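Local coordinates for uncharacterized protein (Bacteroides fragilis, PDB 3EWL), which is of unknown function but carries a thioredoxin-like domain, here the C-terminal part of a longer protein, consistent with a thiol-disulfide redox role, at residues I107-L115 with K125-L136. Residues are numbered along the deposited sequence; the frame is centred on the assembly and turned at random.
Sequences IRATPTIYL and KDTSMEQLIDYL
Ile113 and Thr127 join the two backbones: Thr127 N donates to Ile113 O at 2.8 Å, where the chain leaving strand 122-124 passes strand 112-115 before turning into helix 129-136. That helix runs nearly parallel to the strand, their axes 17° apart and 10.2 Å at closest approach. Asp126, with a positive phi of 45°, bends the chain here, and its backbone N sits over the centre of the Tyr114 ring, 3.8 Å above the plane. Lys125 lies alongside this tyrosine, with CE 3.7 Å from Tyr114 OH. This is the C-terminal strand-strand-helix unit of the thioredoxin fold, and the cis peptide bond before Pro111 recalls the family's cis-proline loop; just before it, Thr110 touches Cys39 and Cys42 of the CxxC pattern. At the exposed loop end, Arg108 has the length and charge to reach a carboxylate: the bend at chi3 (-74°) brings NE to Asp126 OD2 at 2.7 Å, an almost straight hydrogen bond within a salt bridge, lying in the guanidinium plane and using the syn lone pair of OD2. Asp126 divides its oxygens, OD1 accepting from two waters, one also bonded to Thr112 OG1, the other to Ile113 N and Thr127 O. Thr127 serves both characters, OG1 donating to Gln131 OE1 while methyl CG2 packs on Ile113 CG2. Toward the helix the contact turns apolar: branched Ile113 CG2 meets Leu132 CD1, while Leu115 CD2 packs 3.8 Å from Leu132 CD2 and touches Leu136 CD1 and ring atom CD2 of Tyr135.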
# COMPACT_ATOMS: atom_id res chain seq x y z
N ILE A 107 10.51 5.53 -3.48
CA ILE A 107 10.47 4.29 -2.67
C ILE A 107 11.93 4.01 -2.27
O ILE A 107 12.64 3.23 -2.95
CB ILE A 107 9.72 3.14 -3.41
CG1 ILE A 107 8.22 3.49 -3.55
CG2 ILE A 107 9.89 1.77 -2.70
CD1 ILE A 107 7.53 2.75 -4.66
N ARG A 108 12.36 4.67 -1.19
CA ARG A 108 13.75 4.62 -0.71
C ARG A 108 14.16 3.23 -0.26
O ARG A 108 15.33 2.93 -0.21
CB ARG A 108 13.96 5.52 0.51
CG ARG A 108 13.42 6.91 0.42
CD ARG A 108 13.92 7.70 1.64
NE ARG A 108 13.29 7.40 2.94
CZ ARG A 108 13.92 6.91 4.03
NH1 ARG A 108 13.24 6.73 5.15
NH2 ARG A 108 15.21 6.60 4.01
N ALA A 109 13.18 2.41 0.11
CA ALA A 109 13.38 1.16 0.84
C ALA A 109 12.05 0.42 0.85
O ALA A 109 11.02 1.01 0.50
CB ALA A 109 13.82 1.44 2.28
N THR A 110 12.07 -0.88 1.19
CA THR A 110 10.80 -1.60 1.38
C THR A 110 10.76 -2.01 2.81
O THR A 110 11.72 -2.58 3.30
CB THR A 110 10.64 -2.84 0.46
OG1 THR A 110 11.69 -3.77 0.70
CG2 THR A 110 10.66 -2.43 -0.99
N PRO A 111 9.65 -1.73 3.51
CA PRO A 111 8.40 -1.09 3.05
C PRO A 111 8.54 0.43 3.00
O PRO A 111 9.35 0.98 3.71
CB PRO A 111 7.39 -1.49 4.13
CG PRO A 111 8.24 -1.61 5.41
CD PRO A 111 9.58 -2.16 4.93
N THR A 112 7.80 1.08 2.12
CA THR A 112 7.59 2.52 2.23
C THR A 112 6.05 2.69 2.29
O THR A 112 5.29 2.11 1.50
CB THR A 112 8.16 3.28 1.01
OG1 THR A 112 9.59 3.06 0.90
CG2 THR A 112 7.85 4.80 1.09
N ILE A 113 5.60 3.51 3.21
CA ILE A 113 4.20 3.63 3.46
C ILE A 113 3.79 5.10 3.27
O ILE A 113 4.49 6.03 3.74
CB ILE A 113 3.93 3.20 4.89
CG1 ILE A 113 4.33 1.73 5.08
CG2 ILE A 113 2.46 3.37 5.25
CD1 ILE A 113 5.26 1.51 6.26
N TYR A 114 2.63 5.27 2.62
CA TYR A 114 1.96 6.56 2.53
C TYR A 114 0.52 6.42 3.03
O TYR A 114 -0.15 5.43 2.75
CB TYR A 114 1.92 7.06 1.05
CG TYR A 114 3.25 7.50 0.44
CD1 TYR A 114 3.42 8.81 -0.02
CD2 TYR A 114 4.31 6.62 0.27
CE1 TYR A 114 4.60 9.23 -0.61
CE2 TYR A 114 5.51 7.05 -0.29
CZ TYR A 114 5.64 8.36 -0.72
OH TYR A 114 6.79 8.85 -1.29
N LEU A 115 0.03 7.42 3.76
CA LEU A 115 -1.39 7.50 4.04
C LEU A 115 -2.07 8.56 3.14
O LEU A 115 -1.60 9.69 3.04
CB LEU A 115 -1.61 7.81 5.51
CG LEU A 115 -3.08 7.72 5.93
CD1 LEU A 115 -3.68 6.35 5.69
CD2 LEU A 115 -3.14 8.07 7.40
N LYS A 125 3.45 11.07 4.40
CA LYS A 125 4.41 10.68 3.37
C LYS A 125 5.56 9.81 3.92
O LYS A 125 6.19 10.18 4.90
CB LYS A 125 4.96 11.93 2.66
CG LYS A 125 6.37 11.72 2.10
CD LYS A 125 6.71 12.55 0.91
CE LYS A 125 7.95 11.94 0.28
NZ LYS A 125 8.04 12.40 -1.10
N ASP A 126 5.83 8.64 3.32
CA ASP A 126 6.97 7.79 3.75
C ASP A 126 7.02 7.70 5.29
O ASP A 126 8.03 8.02 5.94
CB ASP A 126 8.28 8.36 3.23
CG ASP A 126 9.49 7.44 3.53
OD1 ASP A 126 9.30 6.26 3.92
OD2 ASP A 126 10.65 7.90 3.33
N THR A 127 5.92 7.22 5.85
CA THR A 127 5.68 7.38 7.27
C THR A 127 5.99 6.09 8.06
O THR A 127 6.52 5.10 7.49
CB THR A 127 4.25 7.94 7.46
OG1 THR A 127 4.02 8.26 8.83
CG2 THR A 127 3.19 6.95 6.94
N SER A 128 5.72 6.13 9.36
CA SER A 128 5.95 4.98 10.23
C SER A 128 4.74 4.54 11.05
O SER A 128 3.76 5.28 11.17
CB SER A 128 7.12 5.24 11.17
OG SER A 128 8.32 4.72 10.60
N MSE A 129 4.86 3.35 11.63
CA MSE A 129 3.79 2.73 12.37
C MSE A 129 3.31 3.66 13.51
O MSE A 129 2.10 3.88 13.70
CB MSE A 129 4.24 1.36 12.88
CG MSE A 129 3.13 0.58 13.56
SE MSE A 129 1.82 -0.05 12.24
CE MSE A 129 2.69 -1.71 11.76
N GLU A 130 4.28 4.22 14.23
CA GLU A 130 4.01 5.17 15.29
C GLU A 130 3.17 6.34 14.80
O GLU A 130 2.19 6.73 15.46
CB GLU A 130 5.33 5.74 15.85
CG GLU A 130 6.15 4.77 16.70
CD GLU A 130 7.08 3.85 15.86
OE1 GLU A 130 7.93 3.15 16.48
OE2 GLU A 130 6.98 3.82 14.59
N GLN A 131 3.57 6.93 13.67
CA GLN A 131 2.88 8.10 13.14
C GLN A 131 1.47 7.77 12.67
O GLN A 131 0.56 8.59 12.79
CB GLN A 131 3.64 8.73 11.96
CG GLN A 131 4.32 10.05 12.26
CD GLN A 131 4.78 10.84 11.01
OE1 GLN A 131 5.29 10.26 10.02
NE2 GLN A 131 4.61 12.16 11.06
N LEU A 132 1.32 6.58 12.07
CA LEU A 132 0.01 6.08 11.64
C LEU A 132 -0.96 5.88 12.81
O LEU A 132 -2.08 6.40 12.78
CB LEU A 132 0.16 4.74 10.92
CG LEU A 132 0.37 4.80 9.42
CD1 LEU A 132 0.87 3.40 8.96
CD2 LEU A 132 -0.94 5.25 8.73
N ILE A 133 -0.51 5.15 13.82
CA ILE A 133 -1.30 4.87 15.01
C ILE A 133 -1.72 6.20 15.59
O ILE A 133 -2.93 6.48 15.76
CB ILE A 133 -0.49 4.05 16.03
CG1 ILE A 133 -0.37 2.59 15.59
CG2 ILE A 133 -1.12 4.10 17.44
CD1 ILE A 133 0.77 1.86 16.25
N ASP A 134 -0.74 7.05 15.82
CA ASP A 134 -1.03 8.31 16.43
C ASP A 134 -2.05 9.05 15.63
O ASP A 134 -2.99 9.57 16.20
CB ASP A 134 0.20 9.19 16.59
CG ASP A 134 -0.13 10.52 17.29
OD1 ASP A 134 -0.00 11.58 16.64
OD2 ASP A 134 -0.57 10.49 18.48
N TYR A 135 -1.86 9.11 14.30
CA TYR A 135 -2.79 9.89 13.46
C TYR A 135 -4.18 9.26 13.38
O TYR A 135 -5.19 9.96 13.42
CB TYR A 135 -2.26 10.14 12.03
CG TYR A 135 -3.24 10.93 11.18
CD1 TYR A 135 -3.15 12.32 11.08
CD2 TYR A 135 -4.28 10.29 10.50
CE1 TYR A 135 -4.04 13.03 10.33
CE2 TYR A 135 -5.19 11.01 9.75
CZ TYR A 135 -5.07 12.38 9.69
OH TYR A 135 -5.97 13.08 8.94
N LEU A 136 -4.25 7.93 13.23
CA LEU A 136 -5.53 7.28 12.95
C LEU A 136 -6.34 6.96 14.22
O LEU A 136 -7.56 6.80 14.14
CB LEU A 136 -5.36 6.06 12.04
CG LEU A 136 -5.09 6.38 10.55
CD1 LEU A 136 -4.49 5.19 9.83
CD2 LEU A 136 -6.36 6.85 9.85
O HOH W 1 11.05 4.62 2.42
O HOH W 2 7.62 4.51 5.03
O HOH W 3 7.45 10.58 -3.76